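Local coordinates for protein adenosine kinase, putative (PDB 3OTX) that probably phosphorylates adenosine to AMP with ATP as phosphate donor, a purine-salvage step, and here holds the two-headed inhibitor bis(adenosine)-5'-pentaphosphate, at residues S148-M151 against R152-A155; Y167-G170 against F171-T174; F265-D268 against I269-V273; L317-C320 against C321-H325. The protein carries 1 engineered substitution. All coordinates share one frame; numbering follows the deposited sequence. Where two conformers were deposited one is given.

Contact 1. Residues S148-M151 against R152-A155; sequences SEHM and RSPA
The carbonyl oxygen of His150 is gripped twice by Ser153. The hydroxyl makes the short bond, Ser153 OG to His150 O at 2.6 Å, lying in the carbonyl plane on a lone pair, while the amide, Ser153 N to His150 O at 3.0 Å, comes from well above that plane. The serine hydroxyl sits between its own backbone N and carbonyl carbon (chi1 70°), which turns it back onto the preceding turn; it also stands over one face of the His150 imidazole, near the rim. The far end of that ring is tied elsewhere, NE2 bonding to the carbonyl of Ala113. One residue earlier, the amide of Arg152 is shared: Arg152 N reaches Glu149 O at 3.2 Å and, weakly, Ser148 O. The Arg152 side chain then folds back along the short helix 148-151, bent at chi3 (-63°), and its guanidinium lies with one face over Ser148 O. Its NH1 rests on Ser148 CB at 3.6 Å. Glu149 runs beside it in the same direction, and a long salt bridge joins Glu149 OE2 to Arg152 NH2 at 3.4 Å, carboxylate and guanidinium planes almost perpendicular. Ser153 is also the N-cap of helix 154-162, so the residue that binds back to His150 O leads directly into the next helix. The chemistry implies a junction fixed mainly by backbone carbonyls, with the exposed ion pair probably adding only modest strength.

Contact 2. Residues Y167-G170 against F171-T174; sequences YFSG and FTLT. With AP5 (bis(adenosine)-5'-pentaphosphate), chain C.
Ser169 O and Thr172 form the tight part of this buried turn: Thr172 OG1 donates to Ser169 O at 2.7 Å, nearly along the C=O axis, and Thr172 N adds a second bond to the same oxygen at 3.0 Å from above the carbonyl plane. With its hydroxyl placed between its backbone N and carbonyl carbon (chi1 62°), Thr172 OG1 also stands at the edge of the Phe168 ring, in its plane, 3.5 Å from Phe168 CD2. The next step of the 3-10 turn is Leu173 N to Gly170 O, 2.9 Å and nearly straight at 165°. Packing is looser toward Thr174, the partly exposed end, where Thr174 N bonds only weakly to Phe171 O. On the ligand side Phe171 turns away from the turn and lays one ring face against an adenine of AP5, AP5 C6B standing 3.3 Å above its plane; this residue is part of the adenosine site. The turn lies at the carboxyl end of strand 165-169, in the parallel part of the mixed ten-stranded sheet. Phe168 and Thr172 rest on helix 177-189 through Val180, while Leu173 packs on helix 208-214.

Contact 3. Residues F265-D268 against I269-V273; sequences FTRD and IESTV. With AP5 (bis(adenosine)-5'-pentaphosphate), chain C.
The Arg267 guanidinium has Val273 CG2 over the centre of one face, 3.7 Å above the plane, and Ser271 at its edge. Arg267 NE donates to Ser271 O at 2.7 Å, in the carbonyl plane, and Arg267 NH2 to Ser271 OG at 2.8 Å, that hydroxyl lying in the guanidinium plane. The side-on grip fixes the group's rotation; the bend at chi3 (-66°) brings the nitrogens round to the serine. These residues belong to a beta hairpin of strands 262-267 and 270-276, joined by a type II' turn from Arg267 to Glu270. Phe265 and Val273 form an antiparallel hydrogen-bonded pair, with Val273 N to Phe265 O at 2.8 Å, and their side chains pack on helix 242-251. In the turn, Asp268 OD1 takes the amide of Ile269 from above the carboxylate plane, while Asp268 OD2 forms a salt bridge with Arg225. Thr266 OG1 and Asp268 N both grip AP5 O2A, at 2.8 and 3.0 Å, an oxygen of the ligand's PA phosphate at the ADP-binding end. Ile269 CG2 touches the adenine at AP5 N1A, 3.3 Å away. A water bonded to Arg267 N, Glu270 O and Thr272 OG1 also reaches the ribose hydroxyl AP5 O3F; Thr272 OG1 is hydrogen-bonded to His325 NE2 as well.

Contact 4. Residues L317-C320 against C321-H325; sequences LRRC and CETGH. With AP5 (bis(adenosine)-5'-pentaphosphate), chain C.
Arg319 and Glu322 cross at about a right angle on the surface of helix 317-332, an i to i+3 salt bridge along an alpha-helix. Their guanidinium and carboxylate planes stand 83° apart: Glu322 OE2 lies in the guanidinium plane, yet Arg319 NH1 approaches the carboxylate from above its plane, at 3.1 Å and nearly straight (171°). The bend of Arg319 at chi2 (54°) turns its chain toward the glutamate, and CD also packs on OE2. Both remaining nitrogens of that guanidinium are held near the chain terminus, NE by the carbonyl of Pro347 and NH2 by that of Ser346. Arg318 meets Glu322 differently. It extends obliquely past the carboxylate, the two planes perpendicular and the charges too far apart for a salt bridge; a water accepts from Arg318 NE at 3.1 Å, but its link onward to Glu322 OE1 is doubtful, being too short. The end of Arg318 goes to Glu281, with which NH1 forms a salt bridge. Thr323 crosses Arg319 at about a right angle, OG1 standing over one guanidinium face. It binds Arg319 O twice, OG1 at 2.8 Å and N at 2.9 Å, from opposite faces of the carbonyl plane. At the ligand end, His325 NE2 bonds to Thr272, Cys321 O lies over one face of the imidazole, and His325 CD2 touches the ribose hydroxyl AP5 O2F at 3.2 Å.

How the contacts relate
The four contacts follow one another along the chain in order, within one PfkB-family kinase range. Contact 1, at the surface, precedes contact 2 through helix 154-162 and strand 165-169, their centres about 18 Å apart. Contacts 2 and 3 both reach the large ten-stranded sheet, centres about 22 Å apart, and meet AP5 at its two different adenosine ends, marking the adenosine and nucleotide sites. Contacts 3 and 4 are close, centres about 11 Å apart, and hairpin 262-276 touches helix 317-332 beside the ligand ribose, so strand and helix together border one sugar. The centres of contacts 1 and 3 are about 37 Å apart, on opposite sides of the chain's centre.

Contact 1. Residues S148-M151 against R152-A155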
# COMPACT_ATOMS: atom_id res chain seq x y z
N SER A 148 11.01 17.71 3.12
CA SER A 148 10.02 18.73 2.93
C SER A 148 10.37 19.56 1.71
O SER A 148 9.47 20.00 1.00
CB SER A 148 9.93 19.61 4.18
OG SER A 148 9.56 18.81 5.29
N GLU A 149 11.67 19.73 1.44
CA GLU A 149 12.09 20.47 0.24
C GLU A 149 11.51 19.78 -1.00
O GLU A 149 10.93 20.43 -1.91
CB GLU A 149 13.61 20.57 0.12
CG GLU A 149 14.30 21.48 1.14
CD GLU A 149 14.05 21.11 2.62
OE1 GLU A 149 14.03 19.90 2.99
OE2 GLU A 149 13.87 22.05 3.42
N HIS A 150 11.62 18.45 -1.04
CA HIS A 150 11.07 17.75 -2.19
C HIS A 150 9.55 17.89 -2.26
O HIS A 150 8.97 18.05 -3.33
CB HIS A 150 11.46 16.26 -2.16
CG HIS A 150 11.04 15.52 -3.39
ND1 HIS A 150 11.61 15.74 -4.62
CD2 HIS A 150 10.04 14.61 -3.59
CE1 HIS A 150 11.01 14.98 -5.53
NE2 HIS A 150 10.05 14.29 -4.93
N MET A 151 8.89 17.79 -1.11
CA MET A 151 7.42 17.93 -1.07
C MET A 151 6.92 19.29 -1.61
O MET A 151 5.80 19.36 -2.09
CB MET A 151 6.89 17.73 0.35
CG MET A 151 7.08 16.30 0.89
SD MET A 151 6.31 15.00 -0.15
CE MET A 151 4.60 15.49 -0.12
N ARG A 152 7.76 20.32 -1.54
CA ARG A 152 7.37 21.67 -1.97
C ARG A 152 7.94 21.97 -3.35
O ARG A 152 7.77 23.09 -3.85
CB ARG A 152 7.90 22.74 -0.98
CG ARG A 152 7.25 22.66 0.38
CD ARG A 152 7.63 23.84 1.24
NE ARG A 152 9.06 23.89 1.51
CZ ARG A 152 9.62 23.49 2.64
NH1 ARG A 152 8.88 23.03 3.64
NH2 ARG A 152 10.94 23.57 2.78
N SER A 153 8.64 21.00 -3.95
CA SER A 153 9.28 21.17 -5.24
C SER A 153 8.24 21.27 -6.36
O SER A 153 7.15 20.74 -6.22
CB SER A 153 10.26 20.03 -5.53
OG SER A 153 9.58 18.81 -5.78
N PRO A 154 8.57 21.97 -7.46
CA PRO A 154 7.60 22.18 -8.55
C PRO A 154 6.96 20.89 -9.09
O PRO A 154 5.74 20.87 -9.28
CB PRO A 154 8.43 22.89 -9.64
CG PRO A 154 9.50 23.60 -8.88
CD PRO A 154 9.81 22.76 -7.65
N ALA A 155 7.77 19.85 -9.31
CA ALA A 155 7.28 18.57 -9.85
C ALA A 155 6.23 17.93 -8.94
O ALA A 155 5.21 17.43 -9.43
CB ALA A 155 8.43 17.61 -10.09

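Contact 2. Residues Y167-G170 against F171-T174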
# COMPACT_ATOMS: atom_id res chain seq x y z
N TYR A 167 -3.49 8.76 -2.53
CA TYR A 167 -3.37 7.53 -1.78
C TYR A 167 -2.00 7.47 -1.12
O TYR A 167 -0.96 7.53 -1.81
CB TYR A 167 -3.56 6.31 -2.69
CG TYR A 167 -3.17 5.02 -2.00
CD1 TYR A 167 -3.97 4.49 -0.99
CD2 TYR A 167 -1.99 4.38 -2.33
CE1 TYR A 167 -3.60 3.32 -0.34
CE2 TYR A 167 -1.62 3.21 -1.69
CZ TYR A 167 -2.43 2.70 -0.70
OH TYR A 167 -2.05 1.54 -0.08
N PHE A 168 -2.01 7.32 0.20
CA PHE A 168 -0.80 7.09 0.96
C PHE A 168 -0.88 5.77 1.66
O PHE A 168 -1.92 5.43 2.19
CB PHE A 168 -0.62 8.17 2.03
CG PHE A 168 -0.01 9.43 1.52
CD1 PHE A 168 -0.63 10.18 0.50
CD2 PHE A 168 1.14 9.93 2.11
CE1 PHE A 168 -0.05 11.38 0.03
CE2 PHE A 168 1.70 11.13 1.67
CZ PHE A 168 1.10 11.85 0.62
N SER A 169 0.22 5.01 1.64
CA SER A 169 0.28 3.83 2.49
C SER A 169 0.41 4.26 3.94
O SER A 169 0.99 5.31 4.25
CB SER A 169 1.47 2.97 2.10
OG SER A 169 2.67 3.60 2.52
N GLY A 170 -0.11 3.42 4.85
CA GLY A 170 0.12 3.64 6.26
C GLY A 170 1.61 3.66 6.56
O GLY A 170 2.06 4.34 7.47
N PHE A 171 2.39 2.93 5.77
CA PHE A 171 3.86 2.95 5.94
C PHE A 171 4.52 4.31 5.83
O PHE A 171 5.59 4.52 6.43
CB PHE A 171 4.48 2.02 4.91
CG PHE A 171 4.18 0.55 5.12
CD1 PHE A 171 3.66 -0.19 4.04
CD2 PHE A 171 4.47 -0.08 6.31
CE1 PHE A 171 3.45 -1.61 4.19
CE2 PHE A 171 4.26 -1.50 6.50
CZ PHE A 171 3.76 -2.24 5.43
N THR A 172 3.87 5.26 5.16
CA THR A 172 4.39 6.64 5.12
C THR A 172 4.41 7.31 6.50
O THR A 172 5.15 8.25 6.69
CB THR A 172 3.61 7.55 4.14
OG1 THR A 172 2.26 7.66 4.57
CG2 THR A 172 3.66 6.97 2.73
N LEU A 173 3.65 6.80 7.46
CA LEU A 173 3.54 7.48 8.75
C LEU A 173 4.82 7.34 9.58
O LEU A 173 5.00 8.05 10.57
CB LEU A 173 2.34 6.91 9.52
CG LEU A 173 1.02 7.23 8.79
CD1 LEU A 173 -0.14 6.43 9.38
CD2 LEU A 173 0.70 8.74 8.84
N THR A 174 5.69 6.42 9.16
CA THR A 174 6.97 6.26 9.89
C THR A 174 8.07 7.22 9.44
O THR A 174 9.14 7.28 10.07
CB THR A 174 7.52 4.82 9.84
OG1 THR A 174 8.25 4.62 8.60
CG2 THR A 174 6.43 3.80 9.98
PA AP5 C . -6.23 -10.22 1.83
O1A AP5 C . -5.60 -11.54 2.26
O2A AP5 C . -7.33 -9.73 2.75
O3A AP5 C . -5.17 -9.01 1.73
PB AP5 C . -3.91 -8.73 2.70
O1B AP5 C . -4.04 -9.43 4.02
O2B AP5 C . -3.71 -7.25 2.72
O3B AP5 C . -2.78 -9.43 1.84
PG AP5 C . -1.32 -9.98 2.18
O1G AP5 C . -1.01 -11.03 1.16
O2G AP5 C . -1.18 -10.59 3.56
O3G AP5 C . -0.49 -8.70 1.89
PD AP5 C . 1.10 -8.44 2.01
O1D AP5 C . 1.90 -9.64 2.48
O2D AP5 C . 1.23 -7.15 2.78
O3D AP5 C . 1.49 -8.25 0.46
PE AP5 C . 1.41 -6.87 -0.38
O1E AP5 C . 0.17 -6.12 0.02
O2E AP5 C . 1.61 -7.18 -1.86
O5F AP5 C . -6.69 -10.38 0.31
C5F AP5 C . -7.16 -9.26 -0.44
C4F AP5 C . -8.02 -9.75 -1.57
O4F AP5 C . -7.30 -10.72 -2.36
C3F AP5 C . -9.27 -10.52 -1.14
O3F AP5 C . -10.32 -9.62 -0.91
C2F AP5 C . -9.49 -11.48 -2.27
O2F AP5 C . -10.15 -10.83 -3.33
C1F AP5 C . -8.07 -11.79 -2.74
N9A AP5 C . -7.48 -13.00 -2.09
C8A AP5 C . -6.46 -13.03 -1.13
N7A AP5 C . -6.21 -14.34 -0.83
C5A AP5 C . -7.02 -15.12 -1.58
C6A AP5 C . -7.17 -16.48 -1.72
N6A AP5 C . -6.35 -17.34 -1.11
N1A AP5 C . -8.10 -16.96 -2.61
C2A AP5 C . -8.88 -16.12 -3.38
N3A AP5 C . -8.71 -14.76 -3.25
C4A AP5 C . -7.80 -14.27 -2.39
O5J AP5 C . 2.67 -6.02 0.18
C5J AP5 C . 3.99 -6.52 -0.00
C4J AP5 C . 4.86 -5.29 -0.17
O4J AP5 C . 4.99 -4.59 1.08
C3J AP5 C . 6.31 -5.60 -0.55
O3J AP5 C . 6.46 -5.29 -1.94
C2J AP5 C . 7.16 -4.71 0.37
O2J AP5 C . 8.18 -3.99 -0.31
C1J AP5 C . 6.12 -3.77 0.94
N9B AP5 C . 6.51 -3.18 2.23
C8B AP5 C . 6.82 -3.88 3.36
N7B AP5 C . 7.17 -2.97 4.31
C5B AP5 C . 7.07 -1.71 3.78
C6B AP5 C . 7.30 -0.43 4.30
N6B AP5 C . 7.78 -0.21 5.54
N1B AP5 C . 7.13 0.61 3.44
C2B AP5 C . 6.66 0.49 2.15
N3B AP5 C . 6.48 -0.78 1.62
C4B AP5 C . 6.66 -1.84 2.45

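Contact 3. Residues F265-D268 against I269-V273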
# COMPACT_ATOMS: atom_id res chain seq x y z
N PHE A 265 -12.56 -3.32 4.41
CA PHE A 265 -11.71 -4.31 5.08
C PHE A 265 -11.80 -5.62 4.31
O PHE A 265 -12.88 -6.24 4.24
CB PHE A 265 -12.15 -4.57 6.53
CG PHE A 265 -11.97 -3.42 7.46
CD1 PHE A 265 -10.89 -2.55 7.33
CD2 PHE A 265 -12.87 -3.24 8.53
CE1 PHE A 265 -10.70 -1.49 8.23
CE2 PHE A 265 -12.69 -2.19 9.44
CZ PHE A 265 -11.61 -1.32 9.27
N THR A 266 -10.67 -6.05 3.76
CA THR A 266 -10.60 -7.30 3.03
C THR A 266 -10.40 -8.46 3.99
O THR A 266 -9.86 -8.30 5.10
CB THR A 266 -9.49 -7.29 1.96
OG1 THR A 266 -8.22 -7.09 2.60
CG2 THR A 266 -9.70 -6.16 0.96
N ARG A 267 -10.84 -9.65 3.54
CA ARG A 267 -10.87 -10.81 4.40
C ARG A 267 -10.39 -12.08 3.70
O ARG A 267 -10.91 -13.16 3.96
CB ARG A 267 -12.27 -11.01 5.03
CG ARG A 267 -12.65 -9.83 5.96
CD ARG A 267 -13.76 -10.26 6.88
NE ARG A 267 -14.95 -10.51 6.09
CZ ARG A 267 -16.16 -10.63 6.63
NH1 ARG A 267 -16.31 -10.54 7.95
NH2 ARG A 267 -17.22 -10.84 5.85
N ASP A 268 -9.33 -11.95 2.90
CA ASP A 268 -8.83 -13.03 2.01
C ASP A 268 -9.94 -13.76 1.23
O ASP A 268 -10.55 -13.12 0.36
CB ASP A 268 -7.83 -14.02 2.70
CG ASP A 268 -8.36 -14.61 3.98
OD1 ASP A 268 -8.96 -15.70 3.94
OD2 ASP A 268 -8.18 -13.96 5.04
N ILE A 269 -10.27 -15.02 1.56
CA ILE A 269 -11.31 -15.76 0.80
C ILE A 269 -12.72 -15.36 1.28
O ILE A 269 -13.71 -15.62 0.59
CB ILE A 269 -11.12 -17.27 0.79
CG1 ILE A 269 -11.18 -17.82 2.19
CG2 ILE A 269 -9.80 -17.64 0.10
CD1 ILE A 269 -11.46 -19.33 2.20
N GLU A 270 -12.81 -14.71 2.44
CA GLU A 270 -14.13 -14.30 2.92
C GLU A 270 -14.48 -12.94 2.34
O GLU A 270 -13.64 -12.22 1.82
CB GLU A 270 -14.22 -14.28 4.45
CG GLU A 270 -14.16 -15.64 5.08
CD GLU A 270 -14.37 -15.57 6.58
OE1 GLU A 270 -13.45 -15.08 7.28
OE2 GLU A 270 -15.44 -15.98 7.05
N SER A 271 -15.75 -12.57 2.49
CA SER A 271 -16.19 -11.34 1.83
C SER A 271 -15.52 -10.04 2.34
O SER A 271 -15.12 -9.93 3.50
CB SER A 271 -17.72 -11.22 1.89
OG SER A 271 -18.13 -11.02 3.22
N THR A 272 -15.38 -9.09 1.43
CA THR A 272 -14.85 -7.80 1.75
C THR A 272 -15.96 -6.97 2.40
O THR A 272 -17.10 -6.95 1.94
CB THR A 272 -14.33 -7.09 0.49
OG1 THR A 272 -13.12 -7.73 0.07
CG2 THR A 272 -14.01 -5.61 0.77
N VAL A 273 -15.60 -6.31 3.49
CA VAL A 273 -16.55 -5.49 4.27
C VAL A 273 -16.47 -4.04 3.76
O VAL A 273 -15.38 -3.50 3.63
CB VAL A 273 -16.25 -5.58 5.79
CG1 VAL A 273 -17.12 -4.59 6.61
CG2 VAL A 273 -16.49 -6.98 6.30
PA AP5 C . -6.23 -10.22 1.83
O1A AP5 C . -5.60 -11.54 2.26
O2A AP5 C . -7.33 -9.73 2.75
O3A AP5 C . -5.17 -9.01 1.73
PB AP5 C . -3.91 -8.73 2.70
O1B AP5 C . -4.04 -9.43 4.02
O2B AP5 C . -3.71 -7.25 2.72
O3B AP5 C . -2.78 -9.43 1.84
PG AP5 C . -1.32 -9.98 2.18
O1G AP5 C . -1.01 -11.03 1.16
O2G AP5 C . -1.18 -10.59 3.56
O3G AP5 C . -0.49 -8.70 1.89
PD AP5 C . 1.10 -8.44 2.01
O1D AP5 C . 1.90 -9.64 2.48
O2D AP5 C . 1.23 -7.15 2.78
O3D AP5 C . 1.49 -8.25 0.46
PE AP5 C . 1.41 -6.87 -0.38
O1E AP5 C . 0.17 -6.12 0.02
O2E AP5 C . 1.61 -7.18 -1.86
O5F AP5 C . -6.69 -10.38 0.31
C5F AP5 C . -7.16 -9.26 -0.44
C4F AP5 C . -8.02 -9.75 -1.57
O4F AP5 C . -7.30 -10.72 -2.36
C3F AP5 C . -9.27 -10.52 -1.14
O3F AP5 C . -10.32 -9.62 -0.91
C2F AP5 C . -9.49 -11.48 -2.27
O2F AP5 C . -10.15 -10.83 -3.33
C1F AP5 C . -8.07 -11.79 -2.74
N9A AP5 C . -7.48 -13.00 -2.09
C8A AP5 C . -6.46 -13.03 -1.13
N7A AP5 C . -6.21 -14.34 -0.83
C5A AP5 C . -7.02 -15.12 -1.58
C6A AP5 C . -7.17 -16.48 -1.72
N6A AP5 C . -6.35 -17.34 -1.11
N1A AP5 C . -8.10 -16.96 -2.61
C2A AP5 C . -8.88 -16.12 -3.38
N3A AP5 C . -8.71 -14.76 -3.25
C4A AP5 C . -7.80 -14.27 -2.39
O5J AP5 C . 2.67 -6.02 0.18
C5J AP5 C . 3.99 -6.52 -0.00
C4J AP5 C . 4.86 -5.29 -0.17
O4J AP5 C . 4.99 -4.59 1.08
C3J AP5 C . 6.31 -5.60 -0.55
O3J AP5 C . 6.46 -5.29 -1.94
C2J AP5 C . 7.16 -4.71 0.37
O2J AP5 C . 8.18 -3.99 -0.31
C1J AP5 C . 6.12 -3.77 0.94
N9B AP5 C . 6.51 -3.18 2.23
C8B AP5 C . 6.82 -3.88 3.36
N7B AP5 C . 7.17 -2.97 4.31
C5B AP5 C . 7.07 -1.71 3.78
C6B AP5 C . 7.30 -0.43 4.30
N6B AP5 C . 7.78 -0.21 5.54
N1B AP5 C . 7.13 0.61 3.44
C2B AP5 C . 6.66 0.49 2.15
N3B AP5 C . 6.48 -0.78 1.62
C4B AP5 C . 6.66 -1.84 2.45
O HOH W 1 -12.09 -9.98 1.08

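Contact 4. Residues L317-C320 against C321-H325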
# COMPACT_ATOMS: atom_id res chain seq x y z
N LEU A 317 -18.80 2.07 -5.23
CA LEU A 317 -17.87 1.49 -4.26
C LEU A 317 -17.82 -0.03 -4.33
O LEU A 317 -16.76 -0.61 -4.22
CB LEU A 317 -18.18 1.94 -2.84
CG LEU A 317 -17.84 3.39 -2.53
CD1 LEU A 317 -18.50 3.80 -1.22
CD2 LEU A 317 -16.33 3.67 -2.49
N ARG A 318 -18.98 -0.66 -4.51
CA ARG A 318 -19.00 -2.10 -4.60
C ARG A 318 -18.23 -2.62 -5.83
O ARG A 318 -17.49 -3.63 -5.75
CB ARG A 318 -20.44 -2.59 -4.61
CG ARG A 318 -20.55 -4.03 -4.32
CD ARG A 318 -22.01 -4.34 -3.99
NE ARG A 318 -22.14 -5.78 -3.85
CZ ARG A 318 -22.40 -6.40 -2.71
NH1 ARG A 318 -22.61 -5.69 -1.60
NH2 ARG A 318 -22.51 -7.72 -2.70
N ARG A 319 -18.37 -1.92 -6.96
CA ARG A 319 -17.61 -2.23 -8.17
C ARG A 319 -16.10 -2.02 -7.99
O ARG A 319 -15.32 -2.75 -8.60
CB ARG A 319 -18.12 -1.40 -9.37
CG ARG A 319 -17.48 -1.75 -10.73
CD ARG A 319 -17.62 -3.24 -11.01
NE ARG A 319 -17.03 -3.67 -12.28
CZ ARG A 319 -16.94 -4.94 -12.68
NH1 ARG A 319 -17.40 -5.92 -11.91
NH2 ARG A 319 -16.39 -5.24 -13.85
N CYS A 320 -15.72 -1.03 -7.21
CA CYS A 320 -14.31 -0.77 -6.89
C CYS A 320 -13.76 -1.99 -6.15
O CYS A 320 -12.67 -2.49 -6.45
CB CYS A 320 -14.18 0.51 -6.06
SG CYS A 320 -14.53 2.01 -7.02
N CYS A 321 -14.56 -2.50 -5.21
CA CYS A 321 -14.21 -3.75 -4.50
C CYS A 321 -14.11 -4.97 -5.42
O CYS A 321 -13.14 -5.74 -5.34
CB CYS A 321 -15.18 -4.02 -3.33
SG CYS A 321 -15.12 -2.82 -2.00
N GLU A 322 -15.10 -5.17 -6.29
CA GLU A 322 -15.07 -6.23 -7.31
C GLU A 322 -13.79 -6.14 -8.15
O GLU A 322 -13.17 -7.15 -8.44
CB GLU A 322 -16.34 -6.21 -8.18
CG GLU A 322 -17.59 -6.57 -7.38
CD GLU A 322 -18.88 -6.21 -8.08
OE1 GLU A 322 -19.93 -6.62 -7.54
OE2 GLU A 322 -18.86 -5.57 -9.16
N THR A 323 -13.41 -4.92 -8.53
CA THR A 323 -12.21 -4.73 -9.35
C THR A 323 -10.94 -5.09 -8.56
O THR A 323 -10.03 -5.75 -9.09
CB THR A 323 -12.14 -3.30 -9.90
OG1 THR A 323 -13.36 -3.00 -10.58
CG2 THR A 323 -10.97 -3.15 -10.88
N GLY A 324 -10.91 -4.69 -7.29
CA GLY A 324 -9.80 -5.03 -6.41
C GLY A 324 -9.71 -6.54 -6.24
O GLY A 324 -8.61 -7.08 -6.15
N HIS A 325 -10.85 -7.23 -6.17
CA HIS A 325 -10.80 -8.70 -6.08
C HIS A 325 -10.19 -9.29 -7.35
O HIS A 325 -9.41 -10.23 -7.28
CB HIS A 325 -12.18 -9.32 -5.88
CG HIS A 325 -12.82 -8.94 -4.59
ND1 HIS A 325 -14.18 -9.10 -4.39
CD2 HIS A 325 -12.32 -8.43 -3.44
CE1 HIS A 325 -14.48 -8.68 -3.17
NE2 HIS A 325 -13.37 -8.28 -2.58
PA AP5 C . -6.23 -10.22 1.83
O1A AP5 C . -5.60 -11.54 2.26
O2A AP5 C . -7.33 -9.73 2.75
O3A AP5 C . -5.17 -9.01 1.73
PB AP5 C . -3.91 -8.73 2.70
O1B AP5 C . -4.04 -9.43 4.02
O2B AP5 C . -3.71 -7.25 2.72
O3B AP5 C . -2.78 -9.43 1.84
PG AP5 C . -1.32 -9.98 2.18
O1G AP5 C . -1.01 -11.03 1.16
O2G AP5 C . -1.18 -10.59 3.56
O3G AP5 C . -0.49 -8.70 1.89
PD AP5 C . 1.10 -8.44 2.01
O1D AP5 C . 1.90 -9.64 2.48
O2D AP5 C . 1.23 -7.15 2.78
O3D AP5 C . 1.49 -8.25 0.46
PE AP5 C . 1.41 -6.87 -0.38
O1E AP5 C . 0.17 -6.12 0.02
O2E AP5 C . 1.61 -7.18 -1.86
O5F AP5 C . -6.69 -10.38 0.31
C5F AP5 C . -7.16 -9.26 -0.44
C4F AP5 C . -8.02 -9.75 -1.57
O4F AP5 C . -7.30 -10.72 -2.36
C3F AP5 C . -9.27 -10.52 -1.14
O3F AP5 C . -10.32 -9.62 -0.91
C2F AP5 C . -9.49 -11.48 -2.27
O2F AP5 C . -10.15 -10.83 -3.33
C1F AP5 C . -8.07 -11.79 -2.74
N9A AP5 C . -7.48 -13.00 -2.09
C8A AP5 C . -6.46 -13.03 -1.13
N7A AP5 C . -6.21 -14.34 -0.83
C5A AP5 C . -7.02 -15.12 -1.58
C6A AP5 C . -7.17 -16.48 -1.72
N6A AP5 C . -6.35 -17.34 -1.11
N1A AP5 C . -8.10 -16.96 -2.61
C2A AP5 C . -8.88 -16.12 -3.38
N3A AP5 C . -8.71 -14.76 -3.25
C4A AP5 C . -7.80 -14.27 -2.39
O5J AP5 C . 2.67 -6.02 0.18
C5J AP5 C . 3.99 -6.52 -0.00
C4J AP5 C . 4.86 -5.29 -0.17
O4J AP5 C . 4.99 -4.59 1.08
C3J AP5 C . 6.31 -5.60 -0.55
O3J AP5 C . 6.46 -5.29 -1.94
C2J AP5 C . 7.16 -4.71 0.37
O2J AP5 C . 8.18 -3.99 -0.31
C1J AP5 C . 6.12 -3.77 0.94
N9B AP5 C . 6.51 -3.18 2.23
C8B AP5 C . 6.82 -3.88 3.36
N7B AP5 C . 7.17 -2.97 4.31
C5B AP5 C . 7.07 -1.71 3.78
C6B AP5 C . 7.30 -0.43 4.30
N6B AP5 C . 7.78 -0.21 5.54
N1B AP5 C . 7.13 0.61 3.44
C2B AP5 C . 6.66 0.49 2.15
N3B AP5 C . 6.48 -0.78 1.62
C4B AP5 C . 6.66 -1.84 2.45
O HOH W 2 -20.52 -7.86 -5.55